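Local coordinates for protein Amuc_1100 (Akkermansia muciniphila, PDB 6KNY) that is of unknown function, but is a membrane protein with a transmembrane helix, studied here as the monomeric portion that lacks this helix, at residues N204-R209 with V265-S270. Residues are numbered along the deposited sequence; the frame is centred on the assembly and turned at random. Where two conformers were deposited one is given.
Sequences NSIRIR and VFVQVS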
ATOM      1  N   ASN A 204      -7.328  10.416  -1.630  1.00 19.32           N
ATOM      2  CA  ASN A 204      -8.062  11.297  -0.736  1.00 20.09           C
ATOM      3  C   ASN A 204      -7.483  12.707  -0.764  1.00 20.77           C
ATOM      4  O   ASN A 204      -8.229  13.690  -0.859  1.00 22.63           O
ATOM      5  CB  ASN A 204      -8.045  10.728   0.677  1.00 22.35           C
ATOM      6  CG  ASN A 204      -8.777  11.602   1.657  1.00 24.83           C
ATOM      7  OD1 ASN A 204      -9.962  11.921   1.467  1.00 27.89           O
ATOM      8  ND2 ASN A 204      -8.082  12.009   2.706  1.00 24.03           N
ATOM      9  N   SER A 205      -6.159  12.834  -0.688  1.00 20.75           N
ATOM     10  CA  SER A 205      -5.534  14.153  -0.728  1.00 23.57           C
ATOM     11  C   SER A 205      -4.064  13.965  -1.065  1.00 23.00           C
ATOM     12  O   SER A 205      -3.523  12.866  -0.938  1.00 23.25           O
ATOM     13  CB  SER A 205      -5.699  14.910   0.598  1.00 23.80           C
ATOM     14  OG  SER A 205      -4.945  14.309   1.633  1.00 30.26           O
ATOM     15  N   ILE A 206      -3.423  15.049  -1.501  1.00 23.29           N
ATOM     16  CA  ILE A 206      -2.001  15.011  -1.841  1.00 24.45           C
ATOM     17  C   ILE A 206      -1.395  16.385  -1.573  1.00 25.92           C
ATOM     18  O   ILE A 206      -2.061  17.409  -1.749  1.00 24.71           O
ATOM     19  CB  ILE A 206      -1.766  14.574  -3.303  1.00 24.89           C
ATOM     20  CG1 ILE A 206      -0.252  14.404  -3.560  1.00 25.95           C
ATOM     21  CG2 ILE A 206      -2.414  15.553  -4.304  1.00 24.39           C
ATOM     22  CD1 ILE A 206       0.063  13.637  -4.837  1.00 26.71           C
ATOM     23  N   ARG A 207      -0.145  16.401  -1.099  1.00 26.57           N
ATOM     24  CA  ARG A 207       0.659  17.614  -1.019  1.00 27.95           C
ATOM     25  C   ARG A 207       1.940  17.379  -1.808  1.00 28.38           C
ATOM     26  O   ARG A 207       2.585  16.327  -1.665  1.00 27.39           O
ATOM     27  CB  ARG A 207       0.963  18.011   0.438  1.00 34.00           C
ATOM     28  CG  ARG A 207       1.582  19.436   0.598  1.00 44.17           C
ATOM     29  CD  ARG A 207       1.814  19.865   2.076  1.00 56.98           C
ATOM     30  NE  ARG A 207       0.699  19.538   2.973  1.00 71.74           N
ATOM     31  CZ  ARG A 207       0.101  20.411   3.787  1.00 77.55           C
ATOM     32  NH1 ARG A 207      -0.908  20.028   4.563  1.00 71.68           N
ATOM     33  NH2 ARG A 207       0.508  21.673   3.827  1.00 83.77           N
ATOM     34  N   ILE A 208       2.276  18.345  -2.664  1.00 26.96           N
ATOM     35  CA  ILE A 208       3.487  18.347  -3.484  1.00 30.07           C
ATOM     36  C   ILE A 208       4.226  19.648  -3.185  1.00 32.34           C
ATOM     37  O   ILE A 208       3.634  20.732  -3.270  1.00 33.99           O
ATOM     38  CB  ILE A 208       3.156  18.237  -4.981  1.00 31.84           C
ATOM     39  CG1 ILE A 208       2.217  17.041  -5.240  1.00 31.14           C
ATOM     40  CG2 ILE A 208       4.428  18.114  -5.816  1.00 30.45           C
ATOM     41  CD1 ILE A 208       1.684  16.986  -6.659  1.00 32.40           C
ATOM     42  N   ARG A 209       5.509  19.553  -2.839  1.00 29.60           N
ATOM     43  CA  ARG A 209       6.237  20.722  -2.365  1.00 34.79           C
ATOM     44  C   ARG A 209       7.661  20.703  -2.909  1.00 33.13           C
ATOM     45  O   ARG A 209       8.372  19.706  -2.752  1.00 28.66           O
ATOM     46  CB  ARG A 209       6.249  20.747  -0.830  1.00 42.19           C
ATOM     47  CG  ARG A 209       6.899  21.970  -0.227  1.00 53.64           C
ATOM     48  CD  ARG A 209       6.016  22.586   0.840  1.00 67.32           C
ATOM     49  NE  ARG A 209       6.017  24.048   0.778  1.00 83.26           N
ATOM     50  CZ  ARG A 209       5.074  24.810   1.327  1.00 95.70           C
ATOM     51  NH1 ARG A 209       4.065  24.237   1.962  1.00 92.90           N
ATOM     52  NH2 ARG A 209       5.132  26.131   1.234  1.00 99.07           N
ATOM     53  N   VAL A 265      11.584  17.171  -5.019  1.00 37.20           N
ATOM     54  CA  VAL A 265      10.166  17.428  -4.799  1.00 34.14           C
ATOM     55  C   VAL A 265       9.664  16.441  -3.750  1.00 32.24           C
ATOM     56  O   VAL A 265       9.943  15.238  -3.836  1.00 33.21           O
ATOM     57  CB  VAL A 265       9.379  17.300  -6.112  1.00 35.35           C
ATOM     58  CG1 VAL A 265       7.885  17.454  -5.861  1.00 35.93           C
ATOM     59  CG2 VAL A 265       9.894  18.318  -7.139  1.00 34.67           C
ATOM     60  N   PHE A 266       8.954  16.946  -2.753  1.00 29.55           N
ATOM     61  CA  PHE A 266       8.434  16.119  -1.673  1.00 32.02           C
ATOM     62  C   PHE A 266       6.941  15.900  -1.880  1.00 32.65           C
ATOM     63  O   PHE A 266       6.207  16.859  -2.152  1.00 30.06           O
ATOM     64  CB  PHE A 266       8.718  16.783  -0.330  1.00 36.12           C
ATOM     65  CG  PHE A 266       7.891  16.259   0.819  1.00 46.02           C
ATOM     66  CD1 PHE A 266       6.645  16.812   1.119  1.00 48.43           C
ATOM     67  CD2 PHE A 266       8.374  15.234   1.624  1.00 46.57           C
ATOM     68  CE1 PHE A 266       5.892  16.339   2.189  1.00 50.25           C
ATOM     69  CE2 PHE A 266       7.633  14.758   2.700  1.00 46.28           C
ATOM     70  CZ  PHE A 266       6.393  15.308   2.986  1.00 49.23           C
ATOM     71  N   VAL A 267       6.521  14.657  -1.769  1.00 31.51           N
ATOM     72  CA  VAL A 267       5.143  14.261  -1.922  1.00 29.74           C
ATOM     73  C   VAL A 267       4.628  13.503  -0.733  1.00 28.66           C
ATOM     74  O   VAL A 267       5.267  12.654  -0.225  1.00 30.34           O
ATOM     75  CB  VAL A 267       4.927  13.350  -3.128  1.00 30.11           C
ATOM     76  CG1 VAL A 267       3.473  12.961  -3.275  1.00 29.48           C
ATOM     77  CG2 VAL A 267       5.401  14.004  -4.386  1.00 33.05           C
ATOM     78  N   GLN A 268       3.427  13.837  -0.338  1.00 29.07           N
ATOM     79  CA  GLN A 268       2.725  13.155   0.695  1.00 28.52           C
ATOM     80  C   GLN A 268       1.311  12.983   0.214  1.00 26.40           C
ATOM     81  O   GLN A 268       0.621  13.934  -0.061  1.00 23.07           O
ATOM     82  CB  GLN A 268       2.780  13.860   2.014  1.00 36.11           C
ATOM     83  CG  GLN A 268       2.334  12.926   3.102  1.00 52.95           C
ATOM     84  CD  GLN A 268       2.588  13.441   4.490  1.00 60.70           C
ATOM     85  OE1 GLN A 268       3.643  13.207   5.077  1.00 67.84           O
ATOM     86  NE2 GLN A 268       1.613  14.140   5.030  1.00 61.37           N
ATOM     87  N   VAL A 269       0.913  11.736   0.083  1.00 25.35           N
ATOM     88  CA  VAL A 269      -0.403  11.392  -0.400  1.00 28.03           C
ATOM     89  C   VAL A 269      -1.196  10.508   0.552  1.00 27.74           C
ATOM     90  O   VAL A 269      -0.652   9.622   1.153  1.00 24.65           O
ATOM     91  CB  VAL A 269      -0.335  10.761  -1.803  1.00 31.37           C
ATOM     92  CG1 VAL A 269       0.471   9.496  -1.796  1.00 35.91           C
ATOM     93  CG2 VAL A 269      -1.712  10.462  -2.314  1.00 34.14           C
ATOM     94  N   SER A 270      -2.471  10.864   0.665  0.60 26.05           N
ATOM     95  CA  SER A 270      -3.428  10.123   1.475  0.60 25.29           C
ATOM     96  C   SER A 270      -4.264   9.271   0.534  0.60 24.17           C
ATOM     97  O   SER A 270      -4.885   9.799  -0.396  0.60 22.13           O
ATOM     98  CB  SER A 270      -4.306  11.091   2.267  0.60 25.92           C
ATOM     99  OG  SER A 270      -5.210  10.411   3.101  0.60 28.31           O
TER
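Ile206 and Ile208 meet Val265, Val267 and Val269 on the face of the sheet that packs against helix 183-194. With CG1 of Ile206 swung anti to the backbone N (chi1 -174°), the Ile206 side chain crosses that of Val267 obliquely, its CD1 lying 3.8 Å from Val267 CG1, while Ile206 CG1 rests 4.0 Å from Val269 CB. Further along, Ile208 CG2 comes within 3.5 Å of Val265 CG1. Helix 183-194 lies against this row, Met190 touching Ile208, Val186 touching Val265 and Val267, and Ile193 touching Val269. Between the strands, Arg207 and Gln268 form a hydrogen-bonded pair, joined by Arg207 N to Gln268 O at 2.8 Å and by Gln268 N to Arg207 O at 2.9 Å; Arg209 and Phe266 pair likewise. On the other face, CB of Arg209 lies at the edge of the Phe266 ring, and Gln268 OE1 is hydrogen-bonded to Lys144 NZ. At the far end Ser270 O accepts Asn204 N at 2.8 Å and, more weakly, Ser205 N. Two residues thus face one, a classic beta bulge where the chain turns at Asn204, interrupting strand 201-210, the outermost strand of the mixed sheet, which runs antiparallel to strand 265-276.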